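Local coordinates for protein N5-carboxyaminoimidazole ribonucleotide synthetase (Bacillus anthracis, PDB 3Q2O) that probably catalyses the ATP-dependent carboxylation of 5-aminoimidazole ribonucleotide with bicarbonate to N5-carboxyaminoimidazole ribonucleotide, a step of purine biosynthesis, at residues Ser104-Lys109 with Asp250-Val255; Phe114-Ala119 with Asn273-Arg278; Val197-Ile202 with Val260-Thr265; Val211-Glu216 with Thr310-Pro315. One frame throughout, in Å; residues are numbered along the deposited sequence.

Interaction 1 of 4, residues Ser104-Lys109 with Asp250-Val255; sequences SQLLSK and DELELV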
loop_
_atom_site.group_PDB
_atom_site.type_symbol
_atom_site.label_atom_id
_atom_site.label_comp_id
_atom_site.label_asym_id
_atom_site.label_seq_id
_atom_site.Cartn_x
_atom_site.Cartn_y
_atom_site.Cartn_z
ATOM N N SER A 104 -24.259 10.814 -11.291
ATOM C CA SER A 104 -24.086 12.270 -11.296
ATOM C C SER A 104 -24.897 12.953 -10.197
ATOM O O SER A 104 -24.614 14.090 -9.841
ATOM C CB SER A 104 -24.500 12.843 -12.656
ATOM O OG SER A 104 -25.875 12.569 -12.912
ATOM N N GLN A 105 -25.903 12.254 -9.684
ATOM C CA GLN A 105 -26.870 12.786 -8.717
ATOM C C GLN A 105 -26.184 13.286 -7.434
ATOM O O GLN A 105 -26.311 14.460 -7.072
ATOM C CB GLN A 105 -27.934 11.710 -8.446
ATOM C CG GLN A 105 -28.858 11.886 -7.245
ATOM C CD GLN A 105 -29.837 10.707 -7.099
ATOM O OE1 GLN A 105 -29.459 9.603 -6.678
ATOM N NE2 GLN A 105 -31.096 10.940 -7.458
ATOM N N LEU A 106 -25.429 12.419 -6.770
ATOM C CA LEU A 106 -24.765 12.809 -5.525
ATOM C C LEU A 106 -23.792 13.964 -5.743
ATOM O O LEU A 106 -23.795 14.949 -4.998
ATOM C CB LEU A 106 -24.062 11.610 -4.877
ATOM C CG LEU A 106 -23.247 11.821 -3.604
ATOM C CD1 LEU A 106 -23.980 12.688 -2.585
ATOM C CD2 LEU A 106 -22.949 10.462 -3.016
ATOM N N LEU A 107 -22.979 13.846 -6.783
ATOM C CA LEU A 107 -22.016 14.878 -7.117
ATOM C C LEU A 107 -22.723 16.223 -7.340
ATOM O O LEU A 107 -22.281 17.248 -6.813
ATOM C CB LEU A 107 -21.177 14.428 -8.319
ATOM C CG LEU A 107 -19.928 15.159 -8.805
ATOM C CD1 LEU A 107 -18.923 15.455 -7.692
ATOM C CD2 LEU A 107 -19.284 14.319 -9.916
ATOM N N SER A 108 -23.850 16.213 -8.055
ATOM C CA SER A 108 -24.654 17.430 -8.267
ATOM C C SER A 108 -25.051 18.109 -6.953
ATOM O O SER A 108 -24.818 19.305 -6.777
ATOM C CB SER A 108 -25.892 17.160 -9.143
ATOM O OG SER A 108 -26.987 16.629 -8.404
ATOM N N LYS A 109 -25.611 17.323 -6.034
ATOM C CA LYS A 109 -26.003 17.793 -4.702
ATOM C C LYS A 109 -24.864 18.422 -3.879
ATOM O O LYS A 109 -25.090 19.386 -3.134
ATOM C CB LYS A 109 -26.634 16.643 -3.908
ATOM C CG LYS A 109 -27.967 16.141 -4.480
ATOM C CD LYS A 109 -28.359 14.820 -3.835
ATOM C CE LYS A 109 -29.658 14.274 -4.424
ATOM N NZ LYS A 109 -29.938 12.897 -3.917
ATOM N N ASP A 250 -27.029 5.744 2.800
ATOM C CA ASP A 250 -28.260 5.096 2.370
ATOM C C ASP A 250 -29.192 6.058 1.640
ATOM O O ASP A 250 -29.614 5.785 0.519
ATOM C CB ASP A 250 -29.001 4.464 3.548
ATOM C CG ASP A 250 -30.214 3.664 3.096
ATOM O OD1 ASP A 250 -30.008 2.584 2.497
ATOM O OD2 ASP A 250 -31.364 4.125 3.311
ATOM N N GLU A 251 -29.510 7.179 2.284
ATOM C CA GLU A 251 -30.475 8.136 1.745
ATOM C C GLU A 251 -30.021 8.761 0.437
ATOM O O GLU A 251 -30.841 9.052 -0.427
ATOM C CB GLU A 251 -30.757 9.236 2.766
ATOM C CG GLU A 251 -31.557 8.767 3.966
ATOM C CD GLU A 251 -33.008 8.472 3.612
ATOM O OE1 GLU A 251 -33.589 9.183 2.761
ATOM O OE2 GLU A 251 -33.566 7.527 4.183
ATOM N N LEU A 252 -28.715 8.983 0.302
ATOM C CA LEU A 252 -28.157 9.549 -0.925
ATOM C C LEU A 252 -27.814 8.483 -1.972
ATOM O O LEU A 252 -27.331 8.812 -3.056
ATOM C CB LEU A 252 -26.930 10.420 -0.612
ATOM C CG LEU A 252 -27.149 11.622 0.318
ATOM C CD1 LEU A 252 -25.835 12.254 0.750
ATOM C CD2 LEU A 252 -28.085 12.661 -0.311
ATOM N N GLU A 253 -28.083 7.217 -1.646
ATOM C CA GLU A 253 -27.772 6.075 -2.529
ATOM C C GLU A 253 -26.332 6.122 -3.039
ATOM O O GLU A 253 -26.053 6.006 -4.244
ATOM C CB GLU A 253 -28.783 5.974 -3.677
ATOM C CG GLU A 253 -30.215 5.741 -3.169
ATOM C CD GLU A 253 -31.244 5.709 -4.292
ATOM O OE1 GLU A 253 -32.017 6.685 -4.409
ATOM O OE2 GLU A 253 -31.268 4.715 -5.051
ATOM N N LEU A 254 -25.416 6.304 -2.097
ATOM C CA LEU A 254 -23.997 6.411 -2.412
ATOM C C LEU A 254 -23.492 5.180 -3.157
ATOM O O LEU A 254 -23.818 4.050 -2.805
ATOM C CB LEU A 254 -23.188 6.572 -1.119
ATOM C CG LEU A 254 -21.661 6.429 -1.203
ATOM C CD1 LEU A 254 -20.999 7.652 -1.887
ATOM C CD2 LEU A 254 -21.073 6.207 0.189
ATOM N N VAL A 255 -22.688 5.414 -4.187
ATOM C CA VAL A 255 -21.814 4.387 -4.717
ATOM C C VAL A 255 -20.422 5.003 -4.741
ATOM O O VAL A 255 -20.235 6.096 -5.266
ATOM C CB VAL A 255 -22.242 3.908 -6.122
ATOM C CG1 VAL A 255 -21.162 2.982 -6.735
ATOM C CG2 VAL A 255 -23.640 3.214 -6.056
#
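The flat groups of this contact, the amide of Gln105 and the carboxylate of Glu253, sit at its margin and do not stack: Gln105 OE1 comes to 4.3 Å from the backbone O of Leu252 and to 4.5 Å from Glu253 OE1. No hydrogen bond spans the two segments, so the grip is apolar and falls to Leu106. Its CG lies opposite the backbone N (chi1 177°), which carries the isobutyl fork off helix 105-109 and lets each branch take its own partner. Leu106 CD1 packs on Leu252 CD1 at 3.8 Å, the two side chains crossing at about a right angle, while Leu106 CD2 reaches Leu254 CD1 at 3.6 Å. One turn on, the extended chain of Lys109 slides past Leu252 in the reverse direction, its CD and NZ both 4.1 Å from Leu252 CD2. Lys109 NZ stays 6.6 Å from Glu253 OE1, so any attraction between these charges is probably weak. At the start of its helix, Gln105 O accepts both Lys109 N and Ser108 OG. The opposite wall owes its shape to the end of helix 235-251. Glu253 takes a positive phi (49°), and Glu253 N bonds back to Asp250 O at 3.0 Å. The turn sets Leu252 and Leu254 along the path of Leu106, joining the preATP-grasp region to the ATP-grasp region through a helix C-terminus closed by a Schellman motif.

Interaction 2 of 4, residues Phe114-Ala119 with Asn273-Arg278; sequences FTEKNA and NELAPR. With MG (magnesium ion), chain C.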
loop_
_atom_site.group_PDB
_atom_site.type_symbol
_atom_site.label_atom_id
_atom_site.label_comp_id
_atom_site.label_asym_id
_atom_site.label_seq_id
_atom_site.Cartn_x
_atom_site.Cartn_y
_atom_site.Cartn_z
ATOM N N PHE A 114 -25.878 25.283 -0.426
ATOM C CA PHE A 114 -27.311 25.308 -0.119
ATOM C C PHE A 114 -28.007 24.008 -0.526
ATOM O O PHE A 114 -28.776 23.424 0.253
ATOM C CB PHE A 114 -28.002 26.525 -0.767
ATOM C CG PHE A 114 -29.448 26.664 -0.386
ATOM C CD1 PHE A 114 -29.806 27.224 0.837
ATOM C CD2 PHE A 114 -30.448 26.232 -1.250
ATOM C CE1 PHE A 114 -31.152 27.351 1.198
ATOM C CE2 PHE A 114 -31.803 26.356 -0.900
ATOM C CZ PHE A 114 -32.149 26.919 0.331
ATOM N N THR A 115 -27.723 23.538 -1.738
ATOM C CA THR A 115 -28.288 22.279 -2.222
ATOM C C THR A 115 -27.864 21.147 -1.304
ATOM O O THR A 115 -28.678 20.290 -0.944
ATOM C CB THR A 115 -27.834 21.982 -3.664
ATOM O OG1 THR A 115 -28.179 23.095 -4.488
ATOM C CG2 THR A 115 -28.515 20.737 -4.221
ATOM N N GLU A 116 -26.593 21.165 -0.915
ATOM C CA GLU A 116 -26.032 20.155 -0.040
ATOM C C GLU A 116 -26.734 20.109 1.320
ATOM O O GLU A 116 -27.096 19.032 1.786
ATOM C CB GLU A 116 -24.533 20.402 0.153
ATOM C CG GLU A 116 -23.836 19.366 1.011
ATOM C CD GLU A 116 -22.336 19.579 1.026
ATOM O OE1 GLU A 116 -21.858 20.506 1.714
ATOM O OE2 GLU A 116 -21.640 18.834 0.317
ATOM N N LYS A 117 -26.913 21.269 1.951
ATOM C CA LYS A 117 -27.591 21.328 3.251
ATOM C C LYS A 117 -29.058 20.906 3.204
ATOM O O LYS A 117 -29.536 20.226 4.121
ATOM C CB LYS A 117 -27.404 22.689 3.922
ATOM C CG LYS A 117 -26.009 22.795 4.527
ATOM C CD LYS A 117 -25.891 23.824 5.622
ATOM C CE LYS A 117 -24.800 23.409 6.625
ATOM N NZ LYS A 117 -23.459 23.343 5.993
ATOM N N ASN A 118 -29.756 21.293 2.137
ATOM C CA ASN A 118 -31.114 20.805 1.871
ATOM C C ASN A 118 -31.183 19.277 1.756
ATOM O O ASN A 118 -32.093 18.648 2.315
ATOM C CB ASN A 118 -31.670 21.410 0.583
ATOM C CG ASN A 118 -32.099 22.853 0.739
ATOM O OD1 ASN A 118 -32.082 23.425 1.835
ATOM N ND2 ASN A 118 -32.501 23.456 -0.373
ATOM N N ALA A 119 -30.233 18.688 1.020
ATOM C CA ALA A 119 -30.182 17.234 0.850
ATOM C C ALA A 119 -29.938 16.524 2.176
ATOM O O ALA A 119 -30.549 15.484 2.441
ATOM C CB ALA A 119 -29.123 16.826 -0.170
ATOM N N ASN A 273 -21.448 19.245 8.562
ATOM C CA ASN A 273 -20.784 20.430 8.015
ATOM C C ASN A 273 -20.809 20.395 6.475
ATOM O O ASN A 273 -21.487 21.206 5.835
ATOM C CB ASN A 273 -19.338 20.467 8.585
ATOM C CG ASN A 273 -18.464 21.583 7.992
ATOM O OD1 ASN A 273 -18.962 22.597 7.495
ATOM N ND2 ASN A 273 -17.132 21.401 8.085
ATOM N N GLU A 274 -20.086 19.445 5.885
ATOM C CA GLU A 274 -20.061 19.289 4.434
ATOM C C GLU A 274 -19.629 17.888 3.988
ATOM O O GLU A 274 -19.068 17.115 4.772
ATOM C CB GLU A 274 -19.216 20.391 3.767
ATOM C CG GLU A 274 -17.790 20.505 4.270
ATOM C CD GLU A 274 -17.036 21.628 3.583
ATOM O OE1 GLU A 274 -17.248 22.813 3.926
ATOM O OE2 GLU A 274 -16.225 21.327 2.694
ATOM N N LEU A 275 -19.912 17.583 2.724
ATOM C CA LEU A 275 -19.725 16.262 2.141
ATOM C C LEU A 275 -18.689 16.325 1.020
ATOM O O LEU A 275 -18.618 17.323 0.301
ATOM C CB LEU A 275 -21.055 15.757 1.555
ATOM C CG LEU A 275 -22.272 15.731 2.487
ATOM C CD1 LEU A 275 -23.520 15.156 1.798
ATOM C CD2 LEU A 275 -21.963 14.941 3.732
ATOM N N ALA A 276 -17.890 15.273 0.879
ATOM C CA ALA A 276 -17.040 15.134 -0.310
ATOM C C ALA A 276 -17.261 13.751 -0.882
ATOM O O ALA A 276 -17.003 12.756 -0.210
ATOM C CB ALA A 276 -15.557 15.377 0.017
ATOM N N PRO A 277 -17.782 13.677 -2.115
ATOM C CA PRO A 277 -18.086 12.381 -2.714
ATOM C C PRO A 277 -16.855 11.756 -3.382
ATOM O O PRO A 277 -16.848 11.477 -4.576
ATOM C CB PRO A 277 -19.183 12.718 -3.726
ATOM C CG PRO A 277 -18.878 14.137 -4.128
ATOM C CD PRO A 277 -18.215 14.805 -2.962
ATOM N N ARG A 278 -15.820 11.539 -2.580
ATOM C CA ARG A 278 -14.530 11.019 -3.044
ATOM C C ARG A 278 -13.711 10.697 -1.813
ATOM O O ARG A 278 -14.068 11.131 -0.720
ATOM C CB ARG A 278 -13.777 12.081 -3.872
ATOM C CG ARG A 278 -13.771 13.465 -3.245
ATOM C CD ARG A 278 -12.722 14.396 -3.878
ATOM N NE ARG A 278 -12.807 15.745 -3.301
ATOM C CZ ARG A 278 -12.274 16.115 -2.136
ATOM N NH1 ARG A 278 -11.594 15.252 -1.378
ATOM N NH2 ARG A 278 -12.419 17.362 -1.724
HETATM MG MG MG C . -17.484 18.965 -0.385
HETATM O O HOH W 1 -23.263 21.440 3.729
HETATM O O HOH W 2 -19.453 20.030 -0.207
HETATM O O HOH W 3 -16.585 19.253 1.314
HETATM O O HOH W 4 -15.855 18.287 -1.476
HETATM O O HOH W 5 -18.484 18.837 -2.265
#
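Glu116 and Leu275 meet beside a bound magnesium ion, whose ligands are Leu275 O at 2.1 Å and four waters. One of these, water 2, donates to Glu116 OE2 at 2.5 Å, making this carboxylate a second-shell partner of the metal. The same oxygen accepts Leu275 N at 3.2 Å, from above the carboxylate plane (62° out of it), so Glu116 touches both the peptide N-H of the metal-binding residue and a water on the metal. Its CG stands anti to the backbone N (chi1 -178°) and the chain runs out extended, spanning the gap from helix to strand. Glu116 OE1 takes a bond from water 1 at 2.6 Å and rests 3.3 Å from Glu274 CB. Water 1 also donates to Asn273 O, which accepts Lys117 NZ as well, at 2.9 Å and in the carbonyl plane; a bend at chi4 brings that ammonium in. Glu274 OE2 receives water 3, another metal ligand, while Glu274 OE1 is held in a salt bridge by Arg113. The ion lies within the ATP-grasp region, where magnesium usually accompanies ATP. A classic beta bulge sets Asn273 and Glu274 together opposite Glu261 of strand 256-264. The axes of 114-119 and 273-276 cross at 99°, the first in helix 113-122, the second in outermost strand 270-276 of the large antiparallel sheet, where Leu275 also packs on Leu258 and Val260.

Interaction 3 of 4, residues Val197-Ile202 with Val260-Thr265; sequences VSVIVI and VEMFAT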
loop_
_atom_site.group_PDB
_atom_site.type_symbol
_atom_site.label_atom_id
_atom_site.label_comp_id
_atom_site.label_asym_id
_atom_site.label_seq_id
_atom_site.Cartn_x
_atom_site.Cartn_y
_atom_site.Cartn_z
ATOM N N VAL A 197 -15.005 16.623 13.426
ATOM C CA VAL A 197 -14.795 15.201 13.175
ATOM C C VAL A 197 -15.274 14.825 11.776
ATOM O O VAL A 197 -16.089 15.543 11.175
ATOM C CB VAL A 197 -15.487 14.278 14.250
ATOM C CG1 VAL A 197 -14.935 14.553 15.665
ATOM C CG2 VAL A 197 -17.024 14.392 14.206
ATOM N N SER A 198 -14.767 13.705 11.265
ATOM C CA SER A 198 -15.235 13.192 9.990
ATOM C C SER A 198 -15.274 11.680 9.973
ATOM O O SER A 198 -14.559 11.010 10.727
ATOM C CB SER A 198 -14.415 13.736 8.807
ATOM O OG SER A 198 -13.104 13.191 8.795
ATOM N N VAL A 199 -16.141 11.151 9.112
ATOM C CA VAL A 199 -16.286 9.725 8.923
ATOM C C VAL A 199 -16.278 9.466 7.431
ATOM O O VAL A 199 -16.976 10.151 6.669
ATOM C CB VAL A 199 -17.629 9.206 9.509
ATOM C CG1 VAL A 199 -17.826 7.733 9.169
ATOM C CG2 VAL A 199 -17.697 9.424 11.020
ATOM N N ILE A 200 -15.477 8.487 7.015
ATOM C CA ILE A 200 -15.488 8.020 5.639
ATOM C C ILE A 200 -16.428 6.811 5.533
ATOM O O ILE A 200 -16.258 5.821 6.257
ATOM C CB ILE A 200 -14.054 7.607 5.158
ATOM C CG1 ILE A 200 -13.006 8.712 5.415
ATOM C CG2 ILE A 200 -14.074 7.162 3.689
ATOM C CD1 ILE A 200 -13.222 10.012 4.663
ATOM N N VAL A 201 -17.424 6.895 4.650
ATOM C CA VAL A 201 -18.319 5.760 4.400
ATOM C C VAL A 201 -18.160 5.245 2.976
ATOM O O VAL A 201 -17.994 6.016 2.035
ATOM C CB VAL A 201 -19.836 6.044 4.739
ATOM C CG1 VAL A 201 -20.016 6.206 6.218
ATOM C CG2 VAL A 201 -20.354 7.298 4.056
ATOM N N ILE A 202 -18.198 3.929 2.835
ATOM C CA ILE A 202 -18.034 3.285 1.534
ATOM C C ILE A 202 -19.293 2.487 1.229
ATOM O O ILE A 202 -19.829 1.800 2.114
ATOM C CB ILE A 202 -16.847 2.286 1.539
ATOM C CG1 ILE A 202 -15.587 2.898 2.183
ATOM C CG2 ILE A 202 -16.611 1.688 0.102
ATOM C CD1 ILE A 202 -15.008 4.111 1.423
ATOM N N VAL A 260 -17.880 12.488 5.354
ATOM C CA VAL A 260 -18.877 13.319 6.035
ATOM C C VAL A 260 -18.186 14.097 7.138
ATOM O O VAL A 260 -17.784 13.509 8.160
ATOM C CB VAL A 260 -20.038 12.476 6.650
ATOM C CG1 VAL A 260 -21.201 13.396 7.106
ATOM C CG2 VAL A 260 -20.540 11.445 5.651
ATOM N N GLU A 261 -18.024 15.402 6.926
ATOM C CA GLU A 261 -17.400 16.265 7.926
ATOM C C GLU A 261 -18.476 16.859 8.811
ATOM O O GLU A 261 -19.555 17.218 8.331
ATOM C CB GLU A 261 -16.578 17.375 7.274
ATOM C CG GLU A 261 -15.417 16.851 6.433
ATOM C CD GLU A 261 -14.517 17.968 5.947
ATOM O OE1 GLU A 261 -14.715 18.445 4.810
ATOM O OE2 GLU A 261 -13.621 18.382 6.710
ATOM N N MET A 262 -18.154 16.954 10.100
ATOM C CA MET A 262 -19.128 17.235 11.154
ATOM C C MET A 262 -18.525 18.122 12.225
ATOM O O MET A 262 -17.301 18.236 12.320
ATOM C CB MET A 262 -19.575 15.921 11.816
ATOM C CG MET A 262 -20.257 14.925 10.865
ATOM S SD MET A 262 -20.473 13.342 11.688
ATOM C CE MET A 262 -21.017 12.276 10.368
ATOM N N PHE A 263 -19.403 18.757 13.002
ATOM C CA PHE A 263 -19.055 19.458 14.237
ATOM C C PHE A 263 -19.618 18.656 15.410
ATOM O O PHE A 263 -20.785 18.235 15.386
ATOM C CB PHE A 263 -19.687 20.854 14.269
ATOM C CG PHE A 263 -19.290 21.734 13.126
ATOM C CD1 PHE A 263 -20.224 22.094 12.157
ATOM C CD2 PHE A 263 -17.982 22.212 13.013
ATOM C CE1 PHE A 263 -19.857 22.918 11.080
ATOM C CE2 PHE A 263 -17.603 23.028 11.940
ATOM C CZ PHE A 263 -18.547 23.388 10.978
ATOM N N ALA A 264 -18.790 18.450 16.432
ATOM C CA ALA A 264 -19.197 17.764 17.653
ATOM C C ALA A 264 -19.149 18.775 18.795
ATOM O O ALA A 264 -18.113 19.405 19.021
ATOM C CB ALA A 264 -18.254 16.592 17.941
ATOM N N THR A 265 -20.264 18.958 19.493
ATOM C CA THR A 265 -20.291 19.913 20.608
ATOM C C THR A 265 -19.959 19.237 21.941
ATOM O O THR A 265 -19.984 18.008 22.050
ATOM C CB THR A 265 -21.657 20.607 20.744
ATOM O OG1 THR A 265 -22.607 19.667 21.260
ATOM C CG2 THR A 265 -22.125 21.197 19.390
#
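Val197 and Met262 make the tight end of this strand pair. Met262 N gives its hydrogen to Val197 O at 2.7 Å, arriving nearly along the C=O axis, and Val197 N donates in turn to Met262 O from well above that carbonyl's plane. On the same face Val197 CG2 lies 3.8 Å from Met262 CB; with CG1 anti to the carbonyl carbon (chi1 -61°), CG2 is the methyl turned to this neighbour. Ser198 and Glu261 follow as a non-hydrogen-bonded pair, their CA atoms 4.3 Å apart. Here Ser198 CA makes a CH...O contact with Val260 O at 3.2 Å, and Ser198 CB meets Glu261 CG on the opposite face from the valines. Two further bonds join Val199 and Val260, of which Val260 N to Val199 O is the straighter (169°). These are adjacent antiparallel strands of the large sheet of the ATP-grasp fold: helix 235-251 covers the face with Val197, Val199, Val260 and Met262, whereas the Glu261 side looks toward the magnesium site, its side chain about 6 Å from the ion. On that same face, Ser198 OG bonds to Ser282 OG and Asn217 ND2. Side-chain packing is looser toward Val201, with the diagonal contacts Val199 CG2 to Met262 CE and Val201 CG2 to Val260 CG2 both at 4.4 Å. At the other end, partly exposed Phe263 points its CB away from 197-202 and its ring meets that of Phe193.

Interaction 4 of 4, residues Val211-Glu216 with Thr310-Pro315; sequences VFPVAE and TNLLKP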
loop_
_atom_site.group_PDB
_atom_site.type_symbol
_atom_site.label_atom_id
_atom_site.label_comp_id
_atom_site.label_asym_id
_atom_site.label_seq_id
_atom_site.Cartn_x
_atom_site.Cartn_y
_atom_site.Cartn_z
ATOM N N VAL A 211 -17.978 1.422 7.090
ATOM C CA VAL A 211 -17.729 2.733 7.662
ATOM C C VAL A 211 -16.391 2.696 8.399
ATOM O O VAL A 211 -16.121 1.771 9.179
ATOM C CB VAL A 211 -18.832 3.143 8.660
ATOM C CG1 VAL A 211 -18.648 4.591 9.110
ATOM C CG2 VAL A 211 -20.204 2.966 8.045
ATOM N N PHE A 212 -15.570 3.708 8.150
ATOM C CA PHE A 212 -14.308 3.884 8.848
ATOM C C PHE A 212 -14.497 4.533 10.223
ATOM O O PHE A 212 -15.544 5.138 10.485
ATOM C CB PHE A 212 -13.359 4.730 7.979
ATOM C CG PHE A 212 -12.708 3.957 6.876
ATOM C CD1 PHE A 212 -13.172 4.055 5.564
ATOM C CD2 PHE A 212 -11.602 3.155 7.140
ATOM C CE1 PHE A 212 -12.543 3.348 4.525
ATOM C CE2 PHE A 212 -10.971 2.438 6.108
ATOM C CZ PHE A 212 -11.434 2.538 4.807
ATOM N N PRO A 213 -13.486 4.414 11.111
ATOM C CA PRO A 213 -13.594 5.039 12.453
ATOM C C PRO A 213 -13.741 6.553 12.381
ATOM O O PRO A 213 -13.339 7.160 11.390
ATOM C CB PRO A 213 -12.254 4.692 13.125
ATOM C CG PRO A 213 -11.733 3.501 12.375
ATOM C CD PRO A 213 -12.256 3.614 10.964
ATOM N N VAL A 214 -14.304 7.163 13.425
ATOM C CA VAL A 214 -14.385 8.624 13.481
ATOM C C VAL A 214 -12.994 9.250 13.646
ATOM O O VAL A 214 -12.212 8.836 14.516
ATOM C CB VAL A 214 -15.308 9.128 14.622
ATOM C CG1 VAL A 214 -15.495 10.629 14.506
ATOM C CG2 VAL A 214 -16.661 8.412 14.591
ATOM N N ALA A 215 -12.691 10.245 12.811
ATOM C CA ALA A 215 -11.426 10.978 12.921
ATOM C C ALA A 215 -11.691 12.366 13.466
ATOM O O ALA A 215 -12.658 13.012 13.061
ATOM C CB ALA A 215 -10.724 11.081 11.553
ATOM N N GLU A 216 -10.826 12.823 14.365
ATOM C CA GLU A 216 -10.853 14.211 14.845
ATOM C C GLU A 216 -9.946 15.064 13.967
ATOM O O GLU A 216 -8.757 14.767 13.829
ATOM C CB GLU A 216 -10.416 14.269 16.318
ATOM C CG GLU A 216 -10.010 15.653 16.822
ATOM C CD GLU A 216 -9.462 15.640 18.252
ATOM O OE1 GLU A 216 -9.437 14.570 18.895
ATOM O OE2 GLU A 216 -9.047 16.717 18.728
ATOM N N THR A 310 -12.648 -2.274 7.816
ATOM C CA THR A 310 -12.214 -0.920 8.170
ATOM C C THR A 310 -11.657 -0.795 9.591
ATOM O O THR A 310 -11.512 0.325 10.109
ATOM C CB THR A 310 -13.364 0.091 8.036
ATOM O OG1 THR A 310 -14.444 -0.312 8.884
ATOM C CG2 THR A 310 -13.841 0.191 6.592
ATOM N N ASN A 311 -11.360 -1.929 10.225
ATOM C CA ASN A 311 -10.850 -1.921 11.599
ATOM C C ASN A 311 -9.649 -1.026 11.742
ATOM O O ASN A 311 -8.727 -1.083 10.919
ATOM C CB ASN A 311 -10.450 -3.333 12.037
ATOM C CG ASN A 311 -11.604 -4.308 11.958
ATOM O OD1 ASN A 311 -12.638 -4.107 12.587
ATOM N ND2 ASN A 311 -11.439 -5.361 11.176
ATOM N N LEU A 312 -9.657 -0.210 12.794
ATOM C CA LEU A 312 -8.476 0.531 13.193
ATOM C C LEU A 312 -7.511 -0.439 13.873
ATOM O O LEU A 312 -7.817 -0.986 14.941
ATOM C CB LEU A 312 -8.831 1.684 14.139
ATOM C CG LEU A 312 -7.639 2.611 14.436
ATOM C CD1 LEU A 312 -7.327 3.543 13.250
ATOM C CD2 LEU A 312 -7.860 3.400 15.694
ATOM N N LEU A 313 -6.346 -0.637 13.255
ATOM C CA LEU A 313 -5.375 -1.609 13.742
ATOM C C LEU A 313 -4.342 -0.994 14.678
ATOM O O LEU A 313 -3.695 -1.711 15.445
ATOM C CB LEU A 313 -4.696 -2.345 12.568
ATOM C CG LEU A 313 -5.573 -3.132 11.589
ATOM C CD1 LEU A 313 -4.722 -3.858 10.540
ATOM C CD2 LEU A 313 -6.494 -4.123 12.307
ATOM N N LYS A 314 -4.201 0.327 14.620
ATOM C CA LYS A 314 -3.316 1.071 15.504
ATOM C C LYS A 314 -3.734 2.543 15.503
ATOM O O LYS A 314 -4.089 3.076 14.449
ATOM C CB LYS A 314 -1.848 0.928 15.061
ATOM C CG LYS A 314 -0.830 1.300 16.152
ATOM C CD LYS A 314 0.472 0.533 16.016
ATOM C CE LYS A 314 1.535 1.102 16.947
ATOM N NZ LYS A 314 2.838 0.407 16.767
ATOM N N PRO A 315 -3.681 3.213 16.673
ATOM C CA PRO A 315 -4.005 4.639 16.687
ATOM C C PRO A 315 -3.002 5.442 15.844
ATOM O O PRO A 315 -1.853 5.013 15.660
ATOM C CB PRO A 315 -3.910 5.008 18.172
ATOM C CG PRO A 315 -4.211 3.725 18.891
ATOM C CD PRO A 315 -3.511 2.683 18.042
#
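Val211, Phe212 and Pro213 lie on strand 209-220 of the large antiparallel sheet, which is interrupted by a bulge or short loop, and receive Thr310 and Leu312 from the loop that leads into strand 316-322. Thr310 carries most of the contact. Its CG2 sits over one face of the Phe212 ring, 3.6 Å from the centroid and 8° off the normal, a CH-pi contact almost straight above the centre. Thr310 CB lies over the same ring at 3.6 Å from Phe212 CD2. The hydroxyl goes the other way: chi1 of 58° places OG1 between the backbone N and the carbonyl carbon and CG2 anti to the carbonyl carbon, so that CG2 reaches the ring while OG1 donates to Val211 O at 2.7 Å, approaching from above the carbonyl plane. One threonine thus ties down both a backbone carbonyl and an aromatic face. Pro213 continues the seam, its CD 3.5 Å from Thr310 O and also at the in-plane edge of the Phe212 ring. Pro213 CG meets Leu312 CB at 3.9 Å, the two side chains lying obliquely. Farther along the loop, Lys314 forms a salt bridge with Glu291 of the second subunit. Leu312 and Pro213 both touch Val229 of strand 223-229, and Phe212 packs on Ile200 of strand 195-203, while Val211 turns from the loop toward helix 235-251.

How the interactions relate
From the N terminus, the first halves come in the order 104-109, 114-119, 197-202 and 211-216; the chain then returns to close interaction 1 at 250-255, interaction 3 at 260-265, interaction 2 at 273-278 and interaction 4 at 310-315. Interaction 3 is nested within the loop closed by interaction 2; every other pair crosses. Interactions 2, 3 and 4 share the large antiparallel sheet, with neighbouring strands 270-276, 256-264, 195-203 and 209-220 passing from one to the next. Interaction 1 adds the preATP-grasp region, touching interaction 2 through Leu252 on Leu275 and interaction 3 through Leu254 on Val201. Interaction 4 touches only interaction 3.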